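Local coordinates for mandelate racemase / muconate lactonizing enzyme, C-terminal domain protein (Pseudovibrio sp. JE062, PDB 4JHM) that is of unknown function but belongs to the enolase superfamily, whose members join an N-terminal capping domain to a modified TIM barrel, at residues I244-N249 with D268-A273; I298-Y303 with N321-F326. One frame throughout, in Å; residues are numbered along the deposited sequence.

Both interactions are buried in the barrel domain and join successive parallel runs of its wall, with centres about 11 Å apart. Interaction 1 sets the end of strand 243-245 beside the irregular 268-273; interaction 2 sets the irregular 298-303 beside strand 323-326. Between them the wall continues directly, since Q271 O accepts a bond from Q299 N and N249 ND2 reaches Q299 OE1. Their chemistry differs. Interaction 1 is mostly polar, with an arginine and an aspartate meeting one serine hydroxyl, whereas interaction 2 lays a glutamate carboxylate along the 299-301 backbone, adds contacts to two phenylalanine rings, and lies nearer the centre of the chain.

Interaction 1: residues I244-N249 with D268-A273; sequences ISSHGN and DVRQDA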
loop_
_atom_site.group_PDB
_atom_site.type_symbol
_atom_site.label_atom_id
_atom_site.label_comp_id
_atom_site.label_asym_id
_atom_site.label_seq_id
_atom_site.Cartn_x
_atom_site.Cartn_y
_atom_site.Cartn_z
ATOM N N ILE A 244 15.868 -16.454 6.621
ATOM C CA ILE A 244 14.721 -17.361 6.645
ATOM C C ILE A 244 14.542 -17.994 5.272
ATOM O O ILE A 244 14.357 -17.286 4.281
ATOM C CB ILE A 244 13.428 -16.618 7.021
ATOM C CG1 ILE A 244 13.610 -15.862 8.339
ATOM C CG2 ILE A 244 12.261 -17.585 7.115
ATOM C CD1 ILE A 244 14.069 -16.725 9.493
ATOM N N SER A 245 14.593 -19.324 5.215
ATOM C CA SER A 245 14.562 -20.031 3.940
ATOM C C SER A 245 13.339 -20.934 3.823
ATOM O O SER A 245 12.792 -21.372 4.826
ATOM C CB SER A 245 15.833 -20.857 3.778
ATOM O OG SER A 245 16.142 -21.042 2.409
ATOM N N SER A 246 12.911 -21.209 2.592
ATOM C CA SER A 246 11.738 -22.059 2.365
ATOM C C SER A 246 12.106 -23.530 2.503
ATOM O O SER A 246 13.273 -23.869 2.692
ATOM C CB SER A 246 11.136 -21.808 0.976
ATOM O OG SER A 246 11.942 -22.361 -0.056
ATOM N N HIS A 247 11.103 -24.397 2.413
ATOM C CA HIS A 247 11.322 -25.837 2.442
ATOM C C HIS A 247 11.918 -26.292 1.113
ATOM O O HIS A 247 12.599 -27.313 1.046
ATOM C CB HIS A 247 10.006 -26.565 2.722
ATOM C CG HIS A 247 10.096 -28.053 2.592
ATOM N ND1 HIS A 247 10.402 -28.875 3.652
ATOM C CD2 HIS A 247 9.913 -28.867 1.525
ATOM C CE1 HIS A 247 10.410 -30.131 3.245
ATOM N NE2 HIS A 247 10.117 -30.155 1.957
ATOM N N GLY A 248 11.639 -25.531 0.057
ATOM C CA GLY A 248 12.314 -25.699 -1.224
ATOM C C GLY A 248 11.678 -26.691 -2.175
ATOM O O GLY A 248 12.221 -26.958 -3.253
ATOM N N ASN A 249 10.532 -27.239 -1.785
ATOM C CA ASN A 249 9.867 -28.265 -2.586
ATOM C C ASN A 249 8.382 -27.999 -2.783
ATOM O O ASN A 249 7.638 -28.886 -3.198
ATOM C CB ASN A 249 10.039 -29.636 -1.932
ATOM C CG ASN A 249 11.488 -30.037 -1.799
ATOM O OD1 ASN A 249 12.153 -30.350 -2.787
ATOM N ND2 ASN A 249 11.988 -30.033 -0.573
ATOM N N ASP A 268 16.329 -15.785 1.143
ATOM C CA ASP A 268 17.008 -16.410 0.011
ATOM C C ASP A 268 15.967 -17.142 -0.814
ATOM O O ASP A 268 14.765 -16.979 -0.593
ATOM C CB ASP A 268 18.092 -17.384 0.484
ATOM C CG ASP A 268 17.547 -18.505 1.364
ATOM O OD1 ASP A 268 16.395 -18.950 1.154
ATOM O OD2 ASP A 268 18.285 -18.949 2.272
ATOM N N VAL A 269 16.411 -17.941 -1.774
ATOM C CA VAL A 269 15.496 -18.852 -2.445
ATOM C C VAL A 269 16.132 -20.223 -2.461
ATOM O O VAL A 269 17.345 -20.354 -2.615
ATOM C CB VAL A 269 15.087 -18.371 -3.856
ATOM C CG1 VAL A 269 15.915 -17.175 -4.281
ATOM C CG2 VAL A 269 15.171 -19.503 -4.874
ATOM N N ARG A 270 15.309 -21.241 -2.263
ATOM C CA ARG A 270 15.799 -22.597 -2.138
ATOM C C ARG A 270 15.068 -23.475 -3.128
ATOM O O ARG A 270 13.863 -23.674 -3.024
ATOM C CB ARG A 270 15.594 -23.105 -0.717
ATOM C CG ARG A 270 15.774 -24.608 -0.559
ATOM C CD ARG A 270 15.566 -25.014 0.888
ATOM N NE ARG A 270 16.269 -24.081 1.761
ATOM C CZ ARG A 270 17.574 -24.119 1.988
ATOM N NH1 ARG A 270 18.316 -25.063 1.425
ATOM N NH2 ARG A 270 18.138 -23.216 2.779
ATOM N N GLN A 271 15.812 -23.983 -4.100
ATOM C CA GLN A 271 15.252 -24.832 -5.125
ATOM C C GLN A 271 16.158 -26.019 -5.318
ATOM O O GLN A 271 17.316 -26.005 -4.908
ATOM C CB GLN A 271 15.146 -24.083 -6.445
ATOM C CG GLN A 271 14.190 -22.910 -6.423
ATOM C CD GLN A 271 12.750 -23.341 -6.559
ATOM O OE1 GLN A 271 12.181 -23.928 -5.643
ATOM N NE2 GLN A 271 12.149 -23.047 -7.710
ATOM N N ASP A 272 15.612 -27.044 -5.954
ATOM C CA ASP A 272 16.351 -28.236 -6.300
ATOM C C ASP A 272 16.140 -28.427 -7.790
ATOM O O ASP A 272 15.009 -28.372 -8.276
ATOM C CB ASP A 272 15.811 -29.426 -5.506
ATOM C CG ASP A 272 16.651 -30.674 -5.668
ATOM O OD1 ASP A 272 17.472 -30.736 -6.606
ATOM O OD2 ASP A 272 16.481 -31.601 -4.850
ATOM N N ALA A 273 17.228 -28.623 -8.522
ATOM C CA ALA A 273 17.146 -28.787 -9.959
ATOM C C ALA A 273 16.306 -30.009 -10.303
ATOM O O ALA A 273 15.632 -30.035 -11.328
ATOM C CB ALA A 273 18.540 -28.916 -10.550
#
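S245 OG is the meeting point of R270 and D268. It lies against D268 OD1, probably donating to it, with a modelled separation of 2.5 Å that is too short to trust in detail. It accepts from R270 NH2 at 3.0 Å; this second bond is bent (133° at the hydrogen), with the hydroxyl oxygen tilted 25° out of the guanidinium plane. A weak bond from R270 NE to S245 OG, at 3.1 Å, adds to the grip, so two nitrogens on one edge of the guanidinium share a single oxygen. That edge also meets S245 CB, which lies in the plane of the group. A bend of the R270 chain at chi3 folds the guanidinium back to S245, while its CD packs against S246 O and H247 O. D268 swings its carboxylate to the same hydroxyl because CG sits between its backbone N and carbonyl carbon. Farther along, G248, whose positive phi suits glycine, lies close against R270: its CA makes a CH...O contact with R270 O at 3.1 Å. In the second shell, E222 forms a long, weak ion pair with R270, and E243 brings another carboxylate near D268. D272 turns its carboxylate to N310 on helix 304-316. The two segments run nearly parallel, 18° apart, as adjacent members of the barrel wall, with 244-245 forming the end of a strand. On one flank S245 bonds through its backbone to L221 and A223, continuing the wall toward strand 220-222; on the other, Q271 bonds to Q299. Outside the wall, I244 packs on helix 230-239, and V269 and Q271 pack on helix 279-291.

Interaction 2: residues I298-Y303 with N321-F326; sequences IQSMGY and NFFEQF
The closing part of the barrel wall brings S300 and M301 against E324: the irregular 298-303 takes the place of a strand, and the chain then passes through helix 304-316 and returns as strand 323-326, nearly parallel to the first segment. E324 carries much of the contact. Its CG stands anti to the backbone N (chi1 -180°) and the chain stays extended beyond it, which lays the carboxylate along the 299-301 backbone. There OE2 accepts a weak, bent bond from M301 N (3.3 Å, 132° at the hydrogen), while E324 CD rests against M301 CB. Q299 lies alongside E324 and points the same way, but its amide turns to N249 and, more weakly, to H247 O. S300 OG comes over one face of the F323 ring, 3.3 Å above the plane and displaced from the ring centre toward its edge atoms. Beside it, I298 CD1 touches F323 CD2 at 4.0 Å and approaches the ring obliquely. At the other end the selenium of M301, a selenomethionine, meets F326 in an oblique Met-aromatic contact, with SE 4.9 Å from the ring centroid and 56° off the ring normal. F326 in turn meets F332 edge-to-face. The glutamate's other oxygen, OE1, is held by S139 of strand 133-139 and by a salt bridge to K165 of strand 163-167. These two partners probably set the orientation of the buried carboxylate, to which M301 N adds a little at OE2, while the ring contacts of F323 and F326 lie apart from it.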
loop_
_atom_site.group_PDB
_atom_site.type_symbol
_atom_site.label_atom_id
_atom_site.label_comp_id
_atom_site.label_asym_id
_atom_site.label_seq_id
_atom_site.Cartn_x
_atom_site.Cartn_y
_atom_site.Cartn_z
ATOM N N ILE A 298 21.056 -24.018 -2.708
ATOM C CA ILE A 298 20.560 -25.226 -3.358
ATOM C C ILE A 298 20.202 -26.315 -2.365
ATOM O O ILE A 298 20.868 -26.508 -1.349
ATOM C CB ILE A 298 21.589 -25.823 -4.351
ATOM C CG1 ILE A 298 22.953 -26.001 -3.678
ATOM C CG2 ILE A 298 21.717 -24.945 -5.588
ATOM C CD1 ILE A 298 23.998 -26.654 -4.558
ATOM N N GLN A 299 19.132 -27.026 -2.677
ATOM C CA GLN A 299 18.807 -28.243 -1.980
ATOM C C GLN A 299 19.440 -29.381 -2.763
ATOM O O GLN A 299 18.826 -29.942 -3.671
ATOM C CB GLN A 299 17.295 -28.409 -1.898
ATOM C CG GLN A 299 16.850 -29.779 -1.437
ATOM C CD GLN A 299 15.572 -29.717 -0.643
ATOM O OE1 GLN A 299 14.562 -30.311 -1.019
ATOM N NE2 GLN A 299 15.602 -28.982 0.461
ATOM N N SER A 300 20.684 -29.701 -2.425
ATOM C CA SER A 300 21.433 -30.720 -3.152
ATOM C C SER A 300 21.500 -32.026 -2.377
ATOM O O SER A 300 22.318 -32.879 -2.680
ATOM C CB SER A 300 22.849 -30.229 -3.444
ATOM O OG SER A 300 23.657 -30.263 -2.278
HETATM N N MSE A 301 20.638 -32.181 -1.378
HETATM C CA MSE A 301 20.574 -33.422 -0.612
HETATM C C MSE A 301 19.990 -34.513 -1.463
HETATM O O MSE A 301 18.874 -34.393 -1.959
HETATM C CB MSE A 301 19.714 -33.214 0.628
HETATM C CG MSE A 301 18.798 -34.402 0.897
HETATM SE SE MSE A 301 19.118 -35.060 2.720
HETATM C CE MSE A 301 17.445 -34.439 3.564
ATOM N N GLY A 302 20.743 -35.592 -1.643
ATOM C CA GLY A 302 20.283 -36.722 -2.443
ATOM C C GLY A 302 21.425 -37.539 -3.016
ATOM O O GLY A 302 22.539 -37.504 -2.502
ATOM N N TYR A 303 21.145 -38.270 -4.088
ATOM C CA TYR A 303 22.138 -39.130 -4.718
ATOM C C TYR A 303 23.051 -38.311 -5.606
ATOM O O TYR A 303 22.681 -37.220 -6.028
ATOM C CB TYR A 303 21.451 -40.215 -5.534
ATOM C CG TYR A 303 20.665 -41.179 -4.687
ATOM C CD1 TYR A 303 21.272 -42.296 -4.130
ATOM C CD2 TYR A 303 19.319 -40.968 -4.432
ATOM C CE1 TYR A 303 20.557 -43.184 -3.348
ATOM C CE2 TYR A 303 18.596 -41.848 -3.651
ATOM C CZ TYR A 303 19.220 -42.955 -3.114
ATOM O OH TYR A 303 18.500 -43.827 -2.340
ATOM N N ASN A 321 25.932 -19.665 -1.129
ATOM C CA ASN A 321 27.073 -19.829 -0.226
ATOM C C ASN A 321 27.481 -21.272 0.009
ATOM O O ASN A 321 28.647 -21.538 0.283
ATOM C CB ASN A 321 26.782 -19.204 1.140
ATOM C CG ASN A 321 26.589 -17.705 1.074
ATOM O OD1 ASN A 321 27.274 -17.006 0.332
ATOM N ND2 ASN A 321 25.660 -17.201 1.869
ATOM N N PHE A 322 26.539 -22.206 -0.075
ATOM C CA PHE A 322 26.845 -23.593 0.280
ATOM C C PHE A 322 26.319 -24.654 -0.685
ATOM O O PHE A 322 25.419 -24.416 -1.487
ATOM C CB PHE A 322 26.309 -23.914 1.677
ATOM C CG PHE A 322 26.857 -23.035 2.760
ATOM C CD1 PHE A 322 28.099 -23.294 3.318
ATOM C CD2 PHE A 322 26.121 -21.959 3.235
ATOM C CE1 PHE A 322 28.606 -22.488 4.321
ATOM C CE2 PHE A 322 26.621 -21.149 4.239
ATOM C CZ PHE A 322 27.867 -21.414 4.781
ATOM N N PHE A 323 26.911 -25.837 -0.575
ATOM C CA PHE A 323 26.448 -27.040 -1.249
ATOM C C PHE A 323 26.035 -28.005 -0.156
ATOM O O PHE A 323 26.843 -28.344 0.710
ATOM C CB PHE A 323 27.573 -27.651 -2.088
ATOM C CG PHE A 323 27.358 -29.092 -2.443
ATOM C CD1 PHE A 323 27.804 -30.099 -1.606
ATOM C CD2 PHE A 323 26.727 -29.444 -3.623
ATOM C CE1 PHE A 323 27.617 -31.433 -1.934
ATOM C CE2 PHE A 323 26.535 -30.776 -3.958
ATOM C CZ PHE A 323 26.980 -31.771 -3.112
ATOM N N GLU A 324 24.775 -28.425 -0.182
ATOM C CA GLU A 324 24.262 -29.340 0.825
ATOM C C GLU A 324 24.907 -30.714 0.653
ATOM O O GLU A 324 24.754 -31.360 -0.381
ATOM C CB GLU A 324 22.742 -29.442 0.723
ATOM C CG GLU A 324 22.108 -30.371 1.744
ATOM C CD GLU A 324 20.604 -30.219 1.823
ATOM O OE1 GLU A 324 20.042 -30.537 2.890
ATOM O OE2 GLU A 324 19.982 -29.785 0.827
ATOM N N GLN A 325 25.641 -31.145 1.671
ATOM C CA GLN A 325 26.295 -32.444 1.645
ATOM C C GLN A 325 25.816 -33.289 2.811
ATOM O O GLN A 325 26.199 -33.054 3.960
ATOM C CB GLN A 325 27.813 -32.280 1.732
ATOM C CG GLN A 325 28.574 -33.596 1.787
ATOM C CD GLN A 325 28.677 -34.260 0.431
ATOM O OE1 GLN A 325 27.948 -35.206 0.126
ATOM N NE2 GLN A 325 29.576 -33.756 -0.399
ATOM N N PHE A 326 24.971 -34.270 2.518
ATOM C CA PHE A 326 24.536 -35.197 3.546
ATOM C C PHE A 326 25.711 -36.078 3.958
ATOM O O PHE A 326 26.436 -36.604 3.113
ATOM C CB PHE A 326 23.372 -36.061 3.068
ATOM C CG PHE A 326 22.856 -36.988 4.122
ATOM C CD1 PHE A 326 21.856 -36.580 4.993
ATOM C CD2 PHE A 326 23.390 -38.257 4.267
ATOM C CE1 PHE A 326 21.387 -37.429 5.980
ATOM C CE2 PHE A 326 22.926 -39.112 5.250
ATOM C CZ PHE A 326 21.922 -38.696 6.108
#